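Local coordinates for Oxidored_FMN domain-containing protein ([Pseudomonas] geniculata N1, PDB 6L6J), which probably acts as an amine oxidase on 6-hydroxypseudooxynicotine and binds FMN, a [4Fe-4S] cluster and ADP, at residues L203-L208 with E247-V252; F225-R230 with P280-V285; S374-E379 with D659-G664; T549-A554 with V583-A588; P592-V597 with E605-A610. All blocks are in the same frame, centred on the assembly; numbering follows the deposited sequence.

Contact 1 (L203-L208 with E247-V252); sequences LLRETL and EALADV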
# COMPACT_ATOMS: atom_id res chain seq x y z
N LEU A 203 6.13 -31.30 -4.85
CA LEU A 203 4.80 -30.95 -4.32
C LEU A 203 4.16 -29.91 -5.25
O LEU A 203 2.95 -30.06 -5.54
CB LEU A 203 4.90 -30.43 -2.89
CG LEU A 203 3.56 -30.23 -2.18
CD1 LEU A 203 2.58 -31.35 -2.51
CD2 LEU A 203 3.76 -30.12 -0.68
N LEU A 204 4.94 -28.92 -5.70
CA LEU A 204 4.48 -27.86 -6.63
C LEU A 204 4.04 -28.49 -7.96
O LEU A 204 2.98 -28.09 -8.45
CB LEU A 204 5.59 -26.83 -6.88
CG LEU A 204 5.26 -25.79 -7.95
CD1 LEU A 204 3.99 -25.02 -7.60
CD2 LEU A 204 6.40 -24.83 -8.18
N ARG A 205 4.83 -29.40 -8.53
CA ARG A 205 4.51 -30.11 -9.80
C ARG A 205 3.24 -30.95 -9.60
O ARG A 205 2.28 -30.74 -10.34
CB ARG A 205 5.72 -30.94 -10.27
CG ARG A 205 5.41 -32.16 -11.14
CD ARG A 205 6.61 -33.08 -11.30
NE ARG A 205 7.52 -32.59 -12.32
CZ ARG A 205 8.85 -32.42 -12.19
NH1 ARG A 205 9.47 -32.73 -11.06
NH2 ARG A 205 9.55 -31.96 -13.21
N GLU A 206 3.23 -31.85 -8.62
CA GLU A 206 2.09 -32.78 -8.34
C GLU A 206 0.78 -32.01 -8.10
O GLU A 206 -0.27 -32.48 -8.51
CB GLU A 206 2.40 -33.65 -7.11
CG GLU A 206 3.43 -34.73 -7.36
CD GLU A 206 3.65 -35.61 -6.15
OE1 GLU A 206 3.42 -35.14 -5.03
OE2 GLU A 206 4.05 -36.78 -6.35
N THR A 207 0.84 -30.86 -7.44
CA THR A 207 -0.35 -30.02 -7.16
C THR A 207 -0.86 -29.47 -8.50
O THR A 207 -2.01 -29.81 -8.90
CB THR A 207 -0.02 -28.97 -6.10
OG1 THR A 207 0.29 -29.69 -4.91
CG2 THR A 207 -1.16 -28.02 -5.80
N LEU A 208 -0.02 -28.68 -9.18
CA LEU A 208 -0.30 -28.01 -10.48
C LEU A 208 -1.00 -28.96 -11.46
O LEU A 208 -2.04 -28.53 -12.06
CB LEU A 208 1.03 -27.54 -11.07
CG LEU A 208 0.93 -26.85 -12.42
CD1 LEU A 208 0.03 -25.63 -12.34
CD2 LEU A 208 2.32 -26.45 -12.93
N GLU A 247 12.02 -23.71 -15.83
CA GLU A 247 12.51 -24.73 -16.79
C GLU A 247 11.71 -26.03 -16.64
O GLU A 247 11.12 -26.45 -17.62
CB GLU A 247 14.01 -24.96 -16.62
CG GLU A 247 14.82 -24.11 -17.58
CD GLU A 247 16.29 -24.04 -17.27
OE1 GLU A 247 16.76 -24.89 -16.48
OE2 GLU A 247 16.95 -23.12 -17.79
N ALA A 248 11.64 -26.59 -15.44
CA ALA A 248 10.99 -27.89 -15.13
C ALA A 248 9.50 -27.89 -15.49
O ALA A 248 8.99 -28.95 -15.89
CB ALA A 248 11.20 -28.22 -13.67
N LEU A 249 8.80 -26.76 -15.34
CA LEU A 249 7.32 -26.68 -15.49
C LEU A 249 6.92 -25.68 -16.58
O LEU A 249 5.74 -25.29 -16.60
CB LEU A 249 6.72 -26.27 -14.14
CG LEU A 249 7.13 -27.11 -12.94
CD1 LEU A 249 6.70 -26.44 -11.66
CD2 LEU A 249 6.54 -28.51 -13.04
N ALA A 250 7.83 -25.32 -17.48
CA ALA A 250 7.78 -24.13 -18.37
C ALA A 250 6.45 -23.99 -19.13
O ALA A 250 5.97 -22.87 -19.24
CB ALA A 250 8.94 -24.18 -19.33
N ASP A 251 5.90 -25.08 -19.69
CA ASP A 251 4.68 -25.04 -20.54
C ASP A 251 3.59 -25.93 -19.91
O ASP A 251 2.63 -26.31 -20.63
CB ASP A 251 5.02 -25.40 -22.00
CG ASP A 251 5.74 -24.30 -22.79
OD1 ASP A 251 5.77 -23.15 -22.34
OD2 ASP A 251 6.27 -24.61 -23.85
N VAL A 252 3.68 -26.19 -18.61
CA VAL A 252 2.62 -26.90 -17.83
C VAL A 252 1.45 -25.96 -17.57
O VAL A 252 0.32 -26.29 -17.90
CB VAL A 252 3.17 -27.51 -16.52
CG1 VAL A 252 2.08 -28.22 -15.72
CG2 VAL A 252 4.33 -28.45 -16.82
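R205 reaches from helix 197-215 to the end of helix 241-249, and its length lets it meet two residues at once. Its CB lies 3.8 Å from L249 CD2. The aliphatic chain then runs outward and bends at chi3 (-80°), which brings the guanidinium beside A248, with NH2 4.1 Å from A248 CB. A248 O stands at a similar distance, oblique to the guanidinium and with no hydrogen bond between them. A residue as small as alanine suits a place where a broad flat group comes alongside.

L249 is the apolar centre of the contact. Its CG stands opposite its own carbonyl carbon (chi1 -53°), and the two methyls fork between neighbours on the other helix: CD2 takes R205 CB, while CD1 meets L204 CD2 at 3.8 Å. A branched leucine serves both at once. Further along, L208 turns its CD2 onto CG1 of V252, the last residue of the type I turn that starts at L249.

These helices lie in the outer layer of the eight-stranded TIM barrel, and strand 220-229 runs between them in the chain. L208 packs on the barrel wall through V221 and V223 of that strand, L204 reaches L178 of helix 177-182, and R205 is only partly buried. No hydrogen bond crosses the contact. Its hold therefore rests on leucine against leucine and leucine against valine, with the stem of R205 on L249 and its NH2 beside A248 adding no directional bond.

Contact 2 (F225-R230 with P280-V285); sequences FAVEDR and PFIDFV
This is a mixed aromatic and aliphatic contact at the C-terminal end of a TIM-barrel strand, where V227, E228 and R230 meet F281 and its neighbours in and after the short helix 279-282. Alternation along the chain no longer holds here, because strand 220-229 turns a corner at V227.

V227 supplies the aliphatic packing. Its two methyls part company: CG2 goes to I282 CG2, 3.9 Å away, and CG1 to F284 CZ, 4.0 Å away, so a beta-branched residue fills both directions from a short stem.

The ring of F281 meets two side chains of opposite charge, at different places on its rim. The carboxylate of E228 arrives at the ring edge, near the ring plane, with OE1 3.7 Å from CD1; the two planes stand 82° apart. R230 meets the same ring differently. Bent at chi3 (69°), it brings one face of its guanidinium over F281 CZ, with NE 3.5 Å from that atom, and the planes are inclined by 34°.

V260 of the next barrel strand also touches F281, while I282 packs on V258 and its side chain lies about 10 Å from the bound FMN. No hydrogen bond joins the two segments. The E228 carboxylate oxygen beside the slightly positive ring edge is likely to add a weak electrostatic attraction, whereas R230 on F281 CZ is flat packing and the remainder van der Waals contact.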
# COMPACT_ATOMS: atom_id res chain seq x y z
N PHE A 225 4.47 -17.30 -8.85
CA PHE A 225 5.79 -17.85 -8.44
C PHE A 225 6.77 -16.71 -8.16
O PHE A 225 6.98 -15.87 -9.05
CB PHE A 225 6.32 -18.86 -9.46
CG PHE A 225 7.67 -19.44 -9.13
CD1 PHE A 225 7.87 -20.13 -7.94
CD2 PHE A 225 8.75 -19.29 -9.99
CE1 PHE A 225 9.11 -20.64 -7.61
CE2 PHE A 225 9.99 -19.81 -9.66
CZ PHE A 225 10.17 -20.48 -8.46
N ALA A 226 7.28 -16.69 -6.93
CA ALA A 226 8.47 -15.92 -6.51
C ALA A 226 9.71 -16.56 -7.15
O ALA A 226 10.04 -17.73 -6.77
CB ALA A 226 8.56 -15.86 -5.01
N VAL A 227 10.33 -15.85 -8.09
CA VAL A 227 11.52 -16.34 -8.85
C VAL A 227 12.75 -16.14 -7.97
O VAL A 227 13.56 -17.09 -7.89
CB VAL A 227 11.68 -15.68 -10.24
CG1 VAL A 227 10.59 -16.14 -11.19
CG2 VAL A 227 11.73 -14.16 -10.19
N GLU A 228 12.83 -14.99 -7.29
CA GLU A 228 13.91 -14.70 -6.31
C GLU A 228 13.30 -14.40 -4.93
O GLU A 228 12.26 -13.72 -4.90
CB GLU A 228 14.77 -13.53 -6.80
CG GLU A 228 15.91 -13.18 -5.85
CD GLU A 228 17.26 -12.93 -6.50
OE1 GLU A 228 17.39 -13.22 -7.72
OE2 GLU A 228 18.18 -12.45 -5.79
N ASP A 229 13.92 -14.89 -3.85
CA ASP A 229 13.63 -14.43 -2.47
C ASP A 229 14.76 -13.46 -2.08
O ASP A 229 15.90 -13.91 -2.00
CB ASP A 229 13.47 -15.59 -1.47
CG ASP A 229 13.29 -15.17 -0.00
OD1 ASP A 229 14.29 -14.70 0.59
OD2 ASP A 229 12.16 -15.29 0.54
N ARG A 230 14.41 -12.19 -1.83
CA ARG A 230 15.38 -11.11 -1.50
C ARG A 230 15.44 -10.91 0.02
O ARG A 230 16.20 -10.02 0.46
CB ARG A 230 15.00 -9.83 -2.24
CG ARG A 230 15.04 -9.98 -3.75
CD ARG A 230 14.99 -8.66 -4.49
NE ARG A 230 16.20 -7.87 -4.31
CZ ARG A 230 16.32 -6.57 -4.58
NH1 ARG A 230 17.47 -5.95 -4.36
NH2 ARG A 230 15.31 -5.87 -5.07
N PRO A 280 14.68 -6.91 -14.21
CA PRO A 280 15.88 -7.74 -14.19
C PRO A 280 15.68 -9.15 -13.64
O PRO A 280 16.35 -10.01 -14.11
CB PRO A 280 16.84 -7.02 -13.24
CG PRO A 280 15.99 -5.94 -12.58
CD PRO A 280 14.94 -5.58 -13.62
N PHE A 281 14.75 -9.34 -12.69
CA PHE A 281 14.52 -10.62 -11.97
C PHE A 281 13.61 -11.57 -12.76
O PHE A 281 13.83 -12.81 -12.63
CB PHE A 281 13.88 -10.37 -10.60
CG PHE A 281 14.72 -9.57 -9.64
CD1 PHE A 281 15.69 -10.19 -8.87
CD2 PHE A 281 14.52 -8.20 -9.50
CE1 PHE A 281 16.45 -9.46 -7.97
CE2 PHE A 281 15.29 -7.47 -8.61
CZ PHE A 281 16.26 -8.09 -7.85
N ILE A 282 12.65 -11.04 -13.55
CA ILE A 282 11.62 -11.84 -14.29
C ILE A 282 11.90 -11.83 -15.80
O ILE A 282 11.24 -12.61 -16.49
CB ILE A 282 10.17 -11.40 -13.97
CG1 ILE A 282 9.88 -9.92 -14.26
CG2 ILE A 282 9.80 -11.76 -12.54
CD1 ILE A 282 9.93 -9.55 -15.73
N ASP A 283 12.82 -10.97 -16.27
CA ASP A 283 13.31 -10.80 -17.67
C ASP A 283 13.48 -12.15 -18.38
O ASP A 283 13.22 -12.22 -19.58
CB ASP A 283 14.71 -10.16 -17.71
CG ASP A 283 14.87 -8.94 -18.60
OD1 ASP A 283 13.81 -8.35 -18.98
OD2 ASP A 283 16.03 -8.55 -18.86
N PHE A 284 13.98 -13.15 -17.67
CA PHE A 284 14.38 -14.47 -18.23
C PHE A 284 13.15 -15.34 -18.53
O PHE A 284 13.25 -16.28 -19.35
CB PHE A 284 15.33 -15.20 -17.26
CG PHE A 284 14.62 -15.88 -16.11
CD1 PHE A 284 14.29 -15.17 -14.96
CD2 PHE A 284 14.29 -17.23 -16.19
CE1 PHE A 284 13.68 -15.80 -13.88
CE2 PHE A 284 13.66 -17.85 -15.12
CZ PHE A 284 13.36 -17.14 -13.97
N VAL A 285 12.04 -15.09 -17.85
CA VAL A 285 10.86 -16.00 -17.83
C VAL A 285 10.34 -16.21 -19.27
O VAL A 285 10.08 -17.36 -19.60
CB VAL A 285 9.75 -15.49 -16.88
CG1 VAL A 285 8.50 -16.36 -16.96
CG2 VAL A 285 10.24 -15.41 -15.45

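Contact 3 (S374-E379 with D659-G664); sequences SGWHPE and DGRKAG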
# COMPACT_ATOMS: atom_id res chain seq x y z
N SER A 374 -19.34 3.49 2.54
CA SER A 374 -19.66 4.93 2.44
C SER A 374 -20.46 5.26 1.17
O SER A 374 -20.96 6.40 1.10
CB SER A 374 -18.38 5.73 2.53
OG SER A 374 -17.76 5.56 3.79
N GLY A 375 -20.58 4.33 0.21
CA GLY A 375 -21.12 4.58 -1.15
C GLY A 375 -20.25 5.50 -2.01
O GLY A 375 -20.81 6.20 -2.87
N TRP A 376 -18.92 5.51 -1.82
CA TRP A 376 -17.96 6.36 -2.58
C TRP A 376 -17.49 5.63 -3.84
O TRP A 376 -16.98 4.49 -3.73
CB TRP A 376 -16.75 6.74 -1.74
CG TRP A 376 -17.08 7.68 -0.61
CD1 TRP A 376 -18.28 8.27 -0.37
CD2 TRP A 376 -16.19 8.15 0.41
NE1 TRP A 376 -18.20 9.06 0.74
CE2 TRP A 376 -16.93 9.00 1.25
CE3 TRP A 376 -14.84 7.91 0.71
CZ2 TRP A 376 -16.37 9.66 2.34
CZ3 TRP A 376 -14.29 8.53 1.81
CH2 TRP A 376 -15.04 9.40 2.60
N HIS A 377 -17.62 6.29 -4.99
CA HIS A 377 -17.13 5.79 -6.29
C HIS A 377 -15.79 6.46 -6.62
O HIS A 377 -15.52 7.58 -6.21
CB HIS A 377 -18.23 5.94 -7.36
CG HIS A 377 -19.48 5.21 -6.99
ND1 HIS A 377 -19.47 3.86 -6.61
CD2 HIS A 377 -20.77 5.61 -6.90
CE1 HIS A 377 -20.70 3.47 -6.33
NE2 HIS A 377 -21.51 4.53 -6.51
N PRO A 378 -14.90 5.74 -7.34
CA PRO A 378 -13.65 6.33 -7.83
C PRO A 378 -13.76 7.58 -8.71
O PRO A 378 -12.92 8.43 -8.55
CB PRO A 378 -12.98 5.20 -8.62
CG PRO A 378 -14.02 4.12 -8.77
CD PRO A 378 -15.00 4.31 -7.63
N GLU A 379 -14.72 7.64 -9.63
CA GLU A 379 -14.88 8.77 -10.59
C GLU A 379 -16.22 9.50 -10.37
O GLU A 379 -16.18 10.74 -10.31
CB GLU A 379 -14.81 8.28 -12.03
CG GLU A 379 -13.53 7.51 -12.33
CD GLU A 379 -12.22 8.27 -12.16
OE1 GLU A 379 -12.21 9.52 -12.17
OE2 GLU A 379 -11.20 7.61 -12.04
N ASP A 659 -10.61 12.96 4.86
CA ASP A 659 -11.42 14.10 5.36
C ASP A 659 -11.93 14.91 4.16
O ASP A 659 -13.14 15.24 4.14
CB ASP A 659 -10.64 15.01 6.31
CG ASP A 659 -10.51 14.51 7.73
OD1 ASP A 659 -11.05 13.44 8.04
OD2 ASP A 659 -9.85 15.20 8.53
N GLY A 660 -11.04 15.22 3.21
CA GLY A 660 -11.35 16.04 2.03
C GLY A 660 -12.54 15.48 1.26
O GLY A 660 -13.45 16.25 0.95
N ARG A 661 -12.50 14.18 0.94
CA ARG A 661 -13.55 13.45 0.20
C ARG A 661 -14.85 13.50 1.01
O ARG A 661 -15.89 13.84 0.41
CB ARG A 661 -13.15 11.99 -0.06
CG ARG A 661 -14.13 11.24 -0.95
CD ARG A 661 -14.16 11.76 -2.39
NE ARG A 661 -13.78 10.70 -3.32
CZ ARG A 661 -12.74 10.72 -4.16
NH1 ARG A 661 -11.93 11.77 -4.18
NH2 ARG A 661 -12.51 9.68 -4.95
N LYS A 662 -14.78 13.20 2.32
CA LYS A 662 -15.97 13.14 3.22
C LYS A 662 -16.70 14.49 3.18
O LYS A 662 -17.90 14.50 2.85
CB LYS A 662 -15.56 12.78 4.65
CG LYS A 662 -16.72 12.47 5.59
CD LYS A 662 -16.23 11.87 6.90
CE LYS A 662 -17.22 11.96 8.04
NZ LYS A 662 -16.51 11.90 9.35
N ALA A 663 -15.98 15.59 3.42
CA ALA A 663 -16.55 16.96 3.33
C ALA A 663 -17.21 17.12 1.95
O ALA A 663 -18.40 17.50 1.91
CB ALA A 663 -15.48 17.99 3.58
N GLY A 664 -16.49 16.81 0.88
CA GLY A 664 -16.95 16.97 -0.52
C GLY A 664 -18.25 16.22 -0.82
O GLY A 664 -19.06 16.73 -1.61
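The indole of W376 lies flat beneath the side chain of R661, whose CG stands over one face of the six-membered ring. This is a CH-pi contact: CG is 3.8 Å from the ring centroid and only 11° off the ring normal. It joins the loop that leads to strand 390-394 with helix 653-666, in the part of the protein where a Rossmann-type parallel sheet carries the bound ADP.

R661 suits the place because its methylene chain is apolar while its end is not. With CG opposite the backbone N (chi1 -173°), the chain leaves the helix across the indole, then bends at chi2 and chi3 to take the guanidinium beyond the ring. There NH1 forms a salt bridge with E402. NH2 passes obliquely near the carbonyls of H377 and P378, 3.8 Å from P378 O, without bonding to either.

The opposite face of the indole is met from within its own loop by S374 CB, about 3.7 Å above the plane, so each face has a carbon over it, both offset toward the rim. Y658, on the same helix as R661, brings its ring against W376 with the planes at about 45°. A serine in place of W376 would probably leave the R661 methylenes without their aromatic floor and open a gap between loop and helix.

At the far rim of the indole the helix backbone itself comes close, with W376 CZ2 3.6 Å from K662 CA.

Contact 4 (T549-A554 with V583-A588); sequences TYVTTA and VGTAIA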
# COMPACT_ATOMS: atom_id res chain seq x y z
N THR A 549 22.75 9.89 14.95
CA THR A 549 22.20 8.77 15.75
C THR A 549 20.67 8.86 15.76
O THR A 549 20.12 9.87 16.23
CB THR A 549 22.78 8.75 17.17
OG1 THR A 549 24.17 8.48 17.13
CG2 THR A 549 22.16 7.70 18.07
N TYR A 550 19.99 7.82 15.28
CA TYR A 550 18.50 7.70 15.36
C TYR A 550 18.15 7.02 16.68
O TYR A 550 18.65 5.88 16.91
CB TYR A 550 17.94 6.92 14.16
CG TYR A 550 16.50 6.51 14.33
CD1 TYR A 550 16.15 5.32 14.94
CD2 TYR A 550 15.48 7.34 13.91
CE1 TYR A 550 14.82 4.95 15.09
CE2 TYR A 550 14.15 6.99 14.05
CZ TYR A 550 13.82 5.80 14.66
OH TYR A 550 12.50 5.48 14.82
N VAL A 551 17.33 7.67 17.50
CA VAL A 551 16.99 7.24 18.90
C VAL A 551 15.47 7.14 19.01
O VAL A 551 14.82 8.18 18.72
CB VAL A 551 17.53 8.24 19.94
CG1 VAL A 551 17.19 7.83 21.37
CG2 VAL A 551 19.03 8.47 19.81
N THR A 552 14.92 5.97 19.38
CA THR A 552 13.47 5.84 19.66
C THR A 552 13.20 5.12 21.00
O THR A 552 14.05 4.31 21.44
CB THR A 552 12.72 5.13 18.53
OG1 THR A 552 11.34 5.19 18.92
CG2 THR A 552 13.16 3.69 18.29
N THR A 553 12.02 5.39 21.56
CA THR A 553 11.45 4.74 22.78
C THR A 553 10.82 3.41 22.41
O THR A 553 10.68 2.55 23.29
CB THR A 553 10.42 5.66 23.46
OG1 THR A 553 9.46 6.05 22.47
CG2 THR A 553 11.05 6.88 24.10
N ALA A 554 10.49 3.24 21.13
CA ALA A 554 9.98 1.99 20.52
C ALA A 554 11.09 0.93 20.46
O ALA A 554 12.30 1.27 20.49
CB ALA A 554 9.40 2.29 19.16
N VAL A 583 17.47 2.06 20.27
CA VAL A 583 16.05 1.68 20.53
C VAL A 583 15.78 1.48 22.03
O VAL A 583 16.71 1.57 22.84
CB VAL A 583 15.69 0.43 19.72
CG1 VAL A 583 15.75 0.76 18.22
CG2 VAL A 583 16.56 -0.78 20.09
N GLY A 584 14.50 1.27 22.36
CA GLY A 584 13.99 1.18 23.75
C GLY A 584 14.65 2.19 24.67
O GLY A 584 14.94 1.80 25.83
N THR A 585 14.86 3.42 24.20
CA THR A 585 15.62 4.48 24.89
C THR A 585 14.84 5.79 24.82
O THR A 585 14.42 6.19 23.71
CB THR A 585 17.03 4.66 24.30
OG1 THR A 585 17.81 3.48 24.51
CG2 THR A 585 17.81 5.78 24.94
N ALA A 586 14.69 6.46 25.97
CA ALA A 586 14.05 7.79 26.09
C ALA A 586 15.10 8.83 26.47
O ALA A 586 16.13 8.48 27.11
CB ALA A 586 12.94 7.72 27.11
N ILE A 587 14.83 10.09 26.13
CA ILE A 587 15.63 11.27 26.54
C ILE A 587 15.12 11.77 27.90
O ILE A 587 13.93 12.15 27.98
CB ILE A 587 15.55 12.34 25.45
CG1 ILE A 587 16.31 11.88 24.20
CG2 ILE A 587 16.07 13.67 25.96
CD1 ILE A 587 16.33 12.89 23.08
N ALA A 588 16.00 11.79 28.90
CA ALA A 588 15.74 12.35 30.25
C ALA A 588 15.82 13.88 30.17
O ALA A 588 14.94 14.57 30.75
CB ALA A 588 16.72 11.81 31.26
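T552 and V583 meet through methyls, T552 CG2 lying 3.9 Å from V583 CG1 as the two side chains cross obliquely. V551 and T585 make a looser pair at a similar slant, while T553 turns its CG2 to the CB of A586, 3.7 Å away. Threonine suits these places, offering a methyl across and a hydroxyl nearby: T553 OG1 bonds E528, T585 OG1 bonds V583 O.

In T552 the hydroxyl lies opposite the backbone N (chi1 -175°), which lets OG1 accept from A554 N at 3.1 Å, an ST turn; the same OG1 is bonded to D527 O. A valine in place of T552 would probably leave A554 N and D527 O without this mate and the turn less firmly fixed.

The turn presents its carbonyls to segment 583-588. T585 N bonds T552 O at 3.0 Å, nearly straight at 167°, and G584 N bonds A554 O at 2.9 Å from above the carbonyl plane. G584 has positive phi, where a glycine is at ease.

The touching backbones run 97° apart. Strand 547-552 lies between strands 522-527 and 580-582 of the mixed sheet, strand 585-590 starts the small antiparallel sheet, and Y526 packs on both T553 and A586.

Contact 5 (P592-V597 with E605-A610); sequences PSSVKV and ENEMAA
V595 and M608 face each other as a hydrogen-bonded pair in the beta hairpin of strands 594-599 and 605-609, whose strands run antiparallel at 156°. Each residue gives its N-H to the other's carbonyl: V595 N to M608 O at 2.9 Å and M608 N to V595 O at 3.0 Å, both nearly along the C=O axis. Two residues on, V597 and N606 repeat the pattern less evenly. V597 N reaches N606 O at 3.0 Å and 170°, whereas the return bond from N606 N to V597 O is weak, with an angle of only 132°. Where the regular pairing ends, A610 N finds S593 O at 3.1 Å, but from well above that carbonyl's plane.

The non-hydrogen-bonded pairs lie between. At K596 and E607 the backbone N-H groups point away from the partner strand, and K596 bonds through its backbone to A588 and S589 of strand 585-590, the third strand of the sheet. Their side chains run side by side on the more open face, with K596 CG 3.9 Å from E607 CG. Lysine and glutamate suit such a place, since their stems can pack while their charges stay near water; K596 NZ and E607 OE2, 4.3 Å apart, fall short of a salt bridge. S594 OG also points at the E607 carboxylate, though the modelled separation is too short to be trusted.

V595, V597 and M608, with the CB of N606, lie on the other face, where I524 packs against V595 and M608. The straight side chain of M608 runs along this face until its CE lies 4.2 Å from V597 CG2.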
# COMPACT_ATOMS: atom_id res chain seq x y z
N PRO A 592 23.91 21.38 26.73
CA PRO A 592 24.45 22.20 25.64
C PRO A 592 25.12 21.43 24.49
O PRO A 592 25.16 21.96 23.38
CB PRO A 592 25.54 23.06 26.31
CG PRO A 592 25.18 23.08 27.77
CD PRO A 592 24.48 21.76 28.04
N SER A 593 25.67 20.26 24.78
CA SER A 593 26.48 19.46 23.81
C SER A 593 26.34 17.95 24.08
O SER A 593 27.17 17.18 23.57
CB SER A 593 27.92 19.90 23.88
OG SER A 593 28.56 19.36 25.04
N SER A 594 25.35 17.54 24.86
CA SER A 594 25.01 16.10 25.07
C SER A 594 23.56 15.97 25.54
O SER A 594 22.99 16.95 26.04
CB SER A 594 25.98 15.45 26.03
OG SER A 594 25.87 16.00 27.33
N VAL A 595 22.99 14.78 25.38
CA VAL A 595 21.68 14.41 26.00
C VAL A 595 21.94 13.29 27.01
O VAL A 595 22.79 12.41 26.72
CB VAL A 595 20.63 14.02 24.95
CG1 VAL A 595 20.57 15.01 23.81
CG2 VAL A 595 20.86 12.61 24.42
N LYS A 596 21.26 13.36 28.16
CA LYS A 596 21.10 12.22 29.09
C LYS A 596 19.93 11.38 28.58
O LYS A 596 18.87 11.98 28.23
CB LYS A 596 20.90 12.68 30.53
CG LYS A 596 22.16 13.21 31.22
CD LYS A 596 21.97 13.44 32.72
CE LYS A 596 23.12 14.22 33.35
NZ LYS A 596 23.08 15.67 33.02
N VAL A 597 20.13 10.06 28.48
CA VAL A 597 19.10 9.09 28.04
C VAL A 597 18.96 7.99 29.10
O VAL A 597 19.85 7.82 29.91
CB VAL A 597 19.42 8.50 26.65
CG1 VAL A 597 19.65 9.59 25.61
CG2 VAL A 597 20.59 7.54 26.68
N GLU A 605 21.24 4.45 32.56
CA GLU A 605 21.46 5.82 32.04
C GLU A 605 22.77 5.90 31.23
O GLU A 605 23.64 5.00 31.31
CB GLU A 605 21.46 6.82 33.18
CG GLU A 605 20.20 6.75 34.00
CD GLU A 605 20.10 7.82 35.06
OE1 GLU A 605 19.08 8.54 35.05
OE2 GLU A 605 21.05 7.92 35.90
N ASN A 606 22.89 6.98 30.46
CA ASN A 606 23.96 7.19 29.45
C ASN A 606 24.02 8.66 29.08
O ASN A 606 22.96 9.31 29.11
CB ASN A 606 23.70 6.35 28.20
CG ASN A 606 24.50 5.08 28.20
OD1 ASN A 606 24.02 4.03 28.65
ND2 ASN A 606 25.74 5.19 27.74
N GLU A 607 25.20 9.16 28.71
CA GLU A 607 25.35 10.47 28.03
C GLU A 607 25.78 10.21 26.57
O GLU A 607 26.69 9.39 26.35
CB GLU A 607 26.31 11.39 28.78
CG GLU A 607 25.63 12.32 29.78
CD GLU A 607 26.27 13.69 29.92
OE1 GLU A 607 26.46 14.35 28.88
OE2 GLU A 607 26.59 14.10 31.06
N MET A 608 25.08 10.85 25.64
CA MET A 608 25.43 10.88 24.20
C MET A 608 25.83 12.31 23.83
O MET A 608 25.06 13.24 24.12
CB MET A 608 24.24 10.47 23.32
CG MET A 608 23.71 9.07 23.63
SD MET A 608 22.43 8.50 22.45
CE MET A 608 22.37 6.79 22.96
N ALA A 609 27.00 12.47 23.22
CA ALA A 609 27.43 13.74 22.62
C ALA A 609 26.43 14.07 21.50
O ALA A 609 25.91 13.14 20.86
CB ALA A 609 28.85 13.62 22.14
N ALA A 610 26.10 15.35 21.33
CA ALA A 610 25.12 15.80 20.34
C ALA A 610 25.25 17.32 20.14
O ALA A 610 24.82 18.06 21.03
CB ALA A 610 23.74 15.41 20.79

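Contacts 1 and 2 belong to the same TIM barrel, their centres 16 Å apart, and strand 220-229 relates them: its far end enters contact 2, while the helices before and after it form contact 1. Contact 2 is the nearer to the flavin, I282 lying about 10 Å from FMN against about 13 Å for L204, side chain to cofactor. Contact 3 lies 38 Å from contact 2, centre to centre, with R661 about 11 Å from the iron-sulfur cluster and 13 Å from ADP. Contacts 4 and 5 are nested in the chain loop that contact 3 closes, away from these sites. They touch through neighbouring strands 585-590 and 594-599, where A588 N and K596 O, 3.0 Å apart, are probably hydrogen-bonded.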